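Beta-lactamase/D-alanine Carboxypeptidase (Yersinia pestis, PDB 3RJU) is a putative penicillin-binding protein that probably hydrolyses beta-lactams or D-alanine-ended peptides, as serine enzymes of the beta-lactamase family do. Local coordinates at residues 9-13 / 344-349. Numbering follows the deposited sequence.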
ATOM      1  N   ILE A   9       8.811 -25.083  -1.129  1.00 12.02           N
ATOM      2  CA  ILE A   9       7.438 -24.673  -0.877  1.00 10.52           C
ATOM      3  C   ILE A   9       7.063 -23.504  -1.796  1.00 10.65           C
ATOM      4  O   ILE A   9       5.978 -23.488  -2.406  1.00 11.15           O
ATOM      5  CB  ILE A   9       7.232 -24.312   0.605  1.00  9.73           C
ATOM      6  CG1 ILE A   9       7.358 -25.568   1.484  1.00 10.45           C
ATOM      7  CG2 ILE A   9       5.862 -23.625   0.810  1.00  9.92           C
ATOM      8  CD1 ILE A   9       7.481 -25.278   2.994  1.00 11.29           C
ATOM      9  N   VAL A  10       7.960 -22.533  -1.928  1.00  9.89           N
ATOM     10  CA  VAL A  10       7.695 -21.430  -2.839  1.00  9.74           C
ATOM     11  C   VAL A  10       7.444 -21.956  -4.255  1.00  9.48           C
ATOM     12  O   VAL A  10       6.516 -21.506  -4.941  1.00  9.41           O
ATOM     13  CB  VAL A  10       8.827 -20.379  -2.819  1.00  9.20           C
ATOM     14  CG1 VAL A  10       8.620 -19.330  -3.917  1.00  9.94           C
ATOM     15  CG2 VAL A  10       8.887 -19.692  -1.441  1.00  9.30           C
ATOM     16  N   ASP A  11       8.262 -22.919  -4.674  1.00 10.92           N
ATOM     17  CA  ASP A  11       8.107 -23.512  -6.003  1.00 12.08           C
ATOM     18  C   ASP A  11       6.800 -24.277  -6.209  1.00 12.50           C
ATOM     19  O   ASP A  11       6.384 -24.486  -7.342  1.00 13.13           O
ATOM     20  CB  ASP A  11       9.276 -24.442  -6.310  1.00 14.62           C
ATOM     21  CG  ASP A  11      10.559 -23.693  -6.559  1.00 21.29           C
ATOM     22  OD1 ASP A  11      10.501 -22.480  -6.873  1.00 23.95           O
ATOM     23  OD2 ASP A  11      11.626 -24.332  -6.450  1.00 25.38           O
ATOM     24  N   GLN A  12       6.180 -24.732  -5.128  1.00 11.35           N
ATOM     25  CA  GLN A  12       4.862 -25.354  -5.227  1.00 13.45           C
ATOM     26  C   GLN A  12       3.787 -24.366  -5.691  1.00 13.93           C
ATOM     27  O   GLN A  12       2.752 -24.781  -6.220  1.00 16.52           O
ATOM     28  CB  GLN A  12       4.447 -25.955  -3.882  1.00 13.41           C
ATOM     29  CG  GLN A  12       5.269 -27.136  -3.415  1.00 15.31           C
ATOM     30  CD  GLN A  12       4.961 -27.467  -1.955  1.00 19.94           C
ATOM     31  OE1 GLN A  12       3.954 -27.015  -1.412  1.00 22.51           O
ATOM     32  NE2 GLN A  12       5.832 -28.225  -1.318  1.00 20.61           N
ATOM     33  N   TYR A  13       4.032 -23.068  -5.497  1.00 10.59           N
ATOM     34  CA  TYR A  13       3.016 -22.039  -5.729  1.00  9.87           C
ATOM     35  C   TYR A  13       3.350 -21.018  -6.790  1.00 10.19           C
ATOM     36  O   TYR A  13       2.446 -20.498  -7.440  1.00 11.38           O
ATOM     37  CB  TYR A  13       2.692 -21.283  -4.422  1.00 10.26           C
ATOM     38  CG  TYR A  13       1.903 -22.158  -3.479  1.00 12.43           C
ATOM     39  CD1 TYR A  13       0.521 -22.196  -3.543  1.00 13.89           C
ATOM     40  CD2 TYR A  13       2.550 -22.998  -2.566  1.00 12.42           C
ATOM     41  CE1 TYR A  13      -0.210 -23.011  -2.725  1.00 15.64           C
ATOM     42  CE2 TYR A  13       1.810 -23.831  -1.718  1.00 14.70           C
ATOM     43  CZ  TYR A  13       0.430 -23.823  -1.812  1.00 16.97           C
ATOM     44  OH  TYR A  13      -0.313 -24.644  -1.004  1.00 19.85           O
ATOM     45  N   GLN A 344      -2.434 -18.927   0.121  1.00  9.61           N
ATOM     46  CA  GLN A 344      -2.189 -20.355   0.248  1.00 11.09           C
ATOM     47  C   GLN A 344      -0.708 -20.676   0.407  1.00 10.23           C
ATOM     48  O   GLN A 344      -0.347 -21.587   1.154  1.00 10.86           O
ATOM     49  CB  GLN A 344      -2.796 -21.102  -0.933  1.00 12.88           C
ATOM     50  CG  GLN A 344      -4.300 -21.039  -0.904  1.00 15.03           C
ATOM     51  CD  GLN A 344      -4.937 -21.585  -2.153  1.00 18.56           C
ATOM     52  OE1 GLN A 344      -4.318 -22.351  -2.898  1.00 20.92           O
ATOM     53  NE2 GLN A 344      -6.186 -21.200  -2.395  1.00 18.94           N
ATOM     54  N   LEU A 345       0.147 -19.938  -0.300  1.00 10.02           N
ATOM     55  CA  LEU A 345       1.589 -20.062  -0.098  1.00 10.21           C
ATOM     56  C   LEU A 345       1.949 -19.751   1.364  1.00 10.07           C
ATOM     57  O   LEU A 345       2.690 -20.495   2.008  1.00 10.55           O
ATOM     58  CB  LEU A 345       2.349 -19.130  -1.044  1.00 10.11           C
ATOM     59  CG  LEU A 345       3.865 -18.972  -0.812  1.00  9.09           C
ATOM     60  CD1 LEU A 345       4.614 -20.315  -0.842  1.00 10.09           C
ATOM     61  CD2 LEU A 345       4.439 -18.016  -1.844  1.00 10.01           C
ATOM     62  N   VAL A 346       1.418 -18.644   1.878  1.00 10.96           N
ATOM     63  CA  VAL A 346       1.695 -18.249   3.259  1.00 10.06           C
ATOM     64  C   VAL A 346       1.233 -19.362   4.217  1.00 10.51           C
ATOM     65  O   VAL A 346       1.924 -19.696   5.187  1.00 10.86           O
ATOM     66  CB  VAL A 346       1.027 -16.897   3.604  1.00  9.49           C
ATOM     67  CG1 VAL A 346       1.056 -16.642   5.102  1.00  9.66           C
ATOM     68  CG2 VAL A 346       1.733 -15.761   2.867  1.00  9.28           C
ATOM     69  N   ALA A 347       0.091 -19.964   3.912  1.00 10.56           N
ATOM     70  CA  ALA A 347      -0.449 -21.034   4.756  1.00 10.44           C
ATOM     71  C   ALA A 347       0.500 -22.239   4.788  1.00 11.71           C
ATOM     72  O   ALA A 347       0.677 -22.876   5.835  1.00 12.29           O
ATOM     73  CB  ALA A 347      -1.833 -21.463   4.275  1.00 12.21           C
ATOM     74  N   GLU A 348       1.114 -22.554   3.647  1.00 10.99           N
ATOM     75  CA  GLU A 348       2.078 -23.649   3.629  1.00 10.33           C
ATOM     76  C   GLU A 348       3.365 -23.262   4.376  1.00 11.55           C
ATOM     77  O   GLU A 348       3.941 -24.077   5.098  1.00 12.52           O
ATOM     78  CB  GLU A 348       2.379 -24.098   2.195  1.00 11.25           C
ATOM     79  CG  GLU A 348       3.273 -25.367   2.117  1.00 13.83           C
ATOM     80  CD  GLU A 348       2.629 -26.613   2.731  1.00 17.52           C
ATOM     81  OE1 GLU A 348       1.383 -26.709   2.729  1.00 18.33           O
ATOM     82  OE2 GLU A 348       3.381 -27.503   3.210  1.00 18.97           O
ATOM     83  N   LEU A 349       3.803 -22.011   4.216  1.00 10.69           N
ATOM     84  CA  LEU A 349       5.024 -21.562   4.866  1.00 11.06           C
ATOM     85  C   LEU A 349       4.926 -21.564   6.391  1.00 11.48           C
ATOM     86  O   LEU A 349       5.926 -21.801   7.068  1.00 13.26           O
ATOM     87  CB  LEU A 349       5.469 -20.190   4.351  1.00 11.11           C
ATOM     88  CG  LEU A 349       5.949 -20.104   2.905  1.00  9.87           C
ATOM     89  CD1 LEU A 349       6.039 -18.644   2.474  1.00  9.59           C
ATOM     90  CD2 LEU A 349       7.296 -20.819   2.684  1.00 11.46           C
TER
HETATM   91  O   HOH W   1       5.074 -28.977   1.472  1.00 21.41           O
HETATM   92  O   HOH W   2      -3.263 -24.697  -0.908  1.00 47.17           O
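Y13 lays its ring against the backbone of the C-terminal helix: the CA of L345 stands 3.9 Å from the ring centroid, 9° off the normal, a CH-pi contact over one face. Its CE1 meets CB of Q344 at 3.7 Å, and CE2 lies obliquely by CB of E348. A flat aromatic suits this place because it can lie close along a helix, while its hydroxyl stays at the polar margin of the interface, where a water joins OH to OE1 of Q344.

L345 runs past the tyrosine in the opposite direction. Its CD1 fits between the two residues one turn apart, 3.8 Å from CD2 of Y13 and 3.9 Å from CG2 of I9. The beta-branched I9 sends CG2 anti to its backbone N, onto CG of E348 (3.4 Å, snug) and CD2 of L349 (3.7 Å). E348 thus serves twice: its methylene groups pack on I9, while the chain bends at chi2 (63°) to bring the carboxylate outward, away from the apolar contact. There OE1 pairs with K351, and OE2 accepts a bond from a water that in turn accepts one from NE2 of Q12.

No direct hydrogen bond links the segments; their axes run nearly antiparallel (158°) and 9.6 Å apart. Beneath them V10 and L349 both rest on V30 of strand 25-32. This pairing of N- and C-terminal helices on one face of the antiparallel sheet is characteristic of the alpha/beta domain of the serine beta-lactamase and penicillin-binding protein fold.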